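PDB 3W56: C2 domain protein from Scophthalmus maximus, which binds calcium ions through its C2 domain and, like related C2 domains, probably attaches to phospholipid membranes. Local coordinates for residues D43-V48 / E87-D92. Residues are numbered along the deposited sequence; the frame is centred on the assembly and turned at random.
Sequences DGYVKV and EVHDED
E87 OE1 is gripped by two donors: NE2 of H89, 2.9 Å away, and a water that bridges it to NZ of K47. The imidazole N-H reaches the carboxylate's anti lone pair almost in the ring plane, which helps hold the ring's rotation. K47 spans the strands with its chain extended beyond CG, laying CE over one face of the H89 ring, 3.7 Å from its centroid, so a long aliphatic chain with a polar tip suits this place. E87 OE2 forms a salt bridge with R85. H89 CB lies over one face of the Y45 ring, 3.4 Å from CE2; Y45 brings its ring there because CG sits between backbone N and carbonyl carbon (chi1 70°), while its OH is hydrogen-bonded to D96. With an alanine in place of H89, E87 OE1 would probably lose its ring donor and K47 CE the face it lies on. Strands 44-50 and 83-90 are antiparallel neighbours in one sheet of the C2 beta-sandwich, with Y45–H89 and K47–E87 as hydrogen-bonded pairs; K47 N to E87 O is 2.6 Å. On the other face, the branched valines V46 and V88 touch lightly, CG2 to CG2 at 4.3 Å. G44 CA makes a C-H...O contact with H89 O. The loops before G44 and after D90 carry calcium ligands. There D90 OD1 accepts D43 N (3.0 Å) from above the carboxylate plane, and E91 N donates to D43 O. D43, D90 and E91 are ligands of calcium site 1, absent here, which suits acidic D43 and D90; D43 OD1 takes the backbone N-H of N63, and without metal the two carboxylates probably repel each other.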
loop_
_atom_site.group_PDB
_atom_site.type_symbol
_atom_site.label_atom_id
_atom_site.label_comp_id
_atom_site.label_asym_id
_atom_site.label_seq_id
_atom_site.Cartn_x
_atom_site.Cartn_y
_atom_site.Cartn_z
ATOM N N ASP A 43 -0.015 7.765 12.594
ATOM C CA ASP A 43 -1.135 8.234 11.765
ATOM C C ASP A 43 -0.948 7.761 10.325
ATOM O O ASP A 43 -0.494 8.529 9.465
ATOM C CB ASP A 43 -1.292 9.770 11.805
ATOM C CG ASP A 43 -1.536 10.284 13.197
ATOM O OD1 ASP A 43 -2.568 9.897 13.789
ATOM O OD2 ASP A 43 -0.681 11.038 13.717
ATOM N N GLY A 44 -1.265 6.487 10.075
ATOM C CA GLY A 44 -0.818 5.837 8.861
ATOM C C GLY A 44 -1.634 6.124 7.629
ATOM O O GLY A 44 -2.843 6.362 7.647
ATOM N N TYR A 45 -0.943 6.058 6.508
ATOM C CA TYR A 45 -1.540 6.029 5.219
ATOM C C TYR A 45 -0.612 5.313 4.278
ATOM O O TYR A 45 0.598 5.118 4.556
ATOM C CB TYR A 45 -1.951 7.468 4.699
ATOM C CG TYR A 45 -0.783 8.398 4.336
ATOM C CD1 TYR A 45 -0.460 8.615 3.018
ATOM C CD2 TYR A 45 -0.070 9.032 5.313
ATOM C CE1 TYR A 45 0.627 9.454 2.656
ATOM C CE2 TYR A 45 0.967 9.894 4.996
ATOM C CZ TYR A 45 1.304 10.084 3.670
ATOM O OH TYR A 45 2.335 10.946 3.290
ATOM N N VAL A 46 -1.156 4.916 3.137
ATOM C CA VAL A 46 -0.435 4.147 2.114
ATOM C C VAL A 46 -0.395 4.822 0.758
ATOM O O VAL A 46 -1.422 5.294 0.234
ATOM C CB VAL A 46 -1.071 2.733 1.966
ATOM C CG1 VAL A 46 -0.232 1.849 1.083
ATOM C CG2 VAL A 46 -1.250 2.121 3.370
ATOM N N LYS A 47 0.803 4.873 0.176
ATOM C CA LYS A 47 0.968 5.431 -1.170
ATOM C C LYS A 47 1.120 4.283 -2.112
ATOM O O LYS A 47 1.817 3.279 -1.798
ATOM C CB LYS A 47 2.210 6.310 -1.265
ATOM C CG LYS A 47 2.194 7.612 -0.470
ATOM C CD LYS A 47 3.263 8.579 -1.122
ATOM C CE LYS A 47 3.656 9.644 -0.132
ATOM N NZ LYS A 47 4.843 10.446 -0.641
ATOM N N VAL A 48 0.508 4.392 -3.277
ATOM C CA VAL A 48 0.365 3.304 -4.245
ATOM C C VAL A 48 0.797 3.768 -5.611
ATOM O O VAL A 48 0.225 4.750 -6.195
ATOM C CB VAL A 48 -1.097 2.817 -4.394
ATOM C CG1 VAL A 48 -1.216 1.636 -5.295
ATOM C CG2 VAL A 48 -1.643 2.463 -3.007
ATOM N N GLU A 87 4.059 2.382 -0.363
ATOM C CA GLU A 87 4.768 3.004 0.716
ATOM C C GLU A 87 3.792 3.258 1.852
ATOM O O GLU A 87 2.697 3.818 1.624
ATOM C CB GLU A 87 5.429 4.297 0.257
ATOM C CG GLU A 87 6.285 4.145 -0.968
ATOM C CD GLU A 87 6.747 5.478 -1.492
ATOM O OE1 GLU A 87 6.421 6.501 -0.844
ATOM O OE2 GLU A 87 7.393 5.494 -2.568
ATOM N N VAL A 88 4.228 2.921 3.055
ATOM C CA VAL A 88 3.480 3.232 4.267
ATOM C C VAL A 88 4.120 4.461 4.925
ATOM O O VAL A 88 5.326 4.465 5.224
ATOM C CB VAL A 88 3.436 2.047 5.218
ATOM C CG1 VAL A 88 2.778 2.461 6.523
ATOM C CG2 VAL A 88 2.696 0.858 4.535
ATOM N N HIS A 89 3.321 5.488 5.150
ATOM C CA HIS A 89 3.817 6.727 5.798
ATOM C C HIS A 89 3.076 7.066 7.053
ATOM O O HIS A 89 1.932 6.661 7.274
ATOM C CB HIS A 89 3.685 7.930 4.883
ATOM C CG HIS A 89 4.489 7.828 3.644
ATOM N ND1 HIS A 89 5.657 8.556 3.443
ATOM C CD2 HIS A 89 4.299 7.106 2.519
ATOM C CE1 HIS A 89 6.143 8.267 2.250
ATOM N NE2 HIS A 89 5.332 7.395 1.661
ATOM N N ASP A 90 3.740 7.841 7.883
ATOM C CA ASP A 90 3.172 8.331 9.125
ATOM C C ASP A 90 3.003 9.805 8.950
ATOM O O ASP A 90 3.988 10.517 8.711
ATOM C CB ASP A 90 4.154 7.991 10.218
ATOM C CG ASP A 90 3.670 8.379 11.599
ATOM O OD1 ASP A 90 2.572 9.021 11.730
ATOM O OD2 ASP A 90 4.405 8.022 12.557
ATOM N N GLU A 91 1.760 10.281 8.972
ATOM C CA GLU A 91 1.546 11.698 8.647
ATOM C C GLU A 91 1.852 12.588 9.833
ATOM O O GLU A 91 1.461 12.315 10.965
ATOM C CB GLU A 91 0.104 11.949 8.197
ATOM C CG GLU A 91 -0.193 13.432 7.982
ATOM C CD GLU A 91 -1.666 13.714 7.852
ATOM O OE1 GLU A 91 -2.104 14.050 6.718
ATOM O OE2 GLU A 91 -2.392 13.594 8.886
ATOM N N ASP A 92 2.540 13.696 9.559
ATOM C CA ASP A 92 2.723 14.685 10.592
ATOM C C ASP A 92 2.605 16.065 9.983
ATOM O O ASP A 92 2.552 16.192 8.777
ATOM C CB ASP A 92 4.049 14.500 11.308
ATOM C CG ASP A 92 4.013 15.042 12.713
ATOM O OD1 ASP A 92 2.969 15.649 13.080
ATOM O OD2 ASP A 92 5.024 14.862 13.435
HETATM O O HOH W 1 6.780 9.215 -1.513
#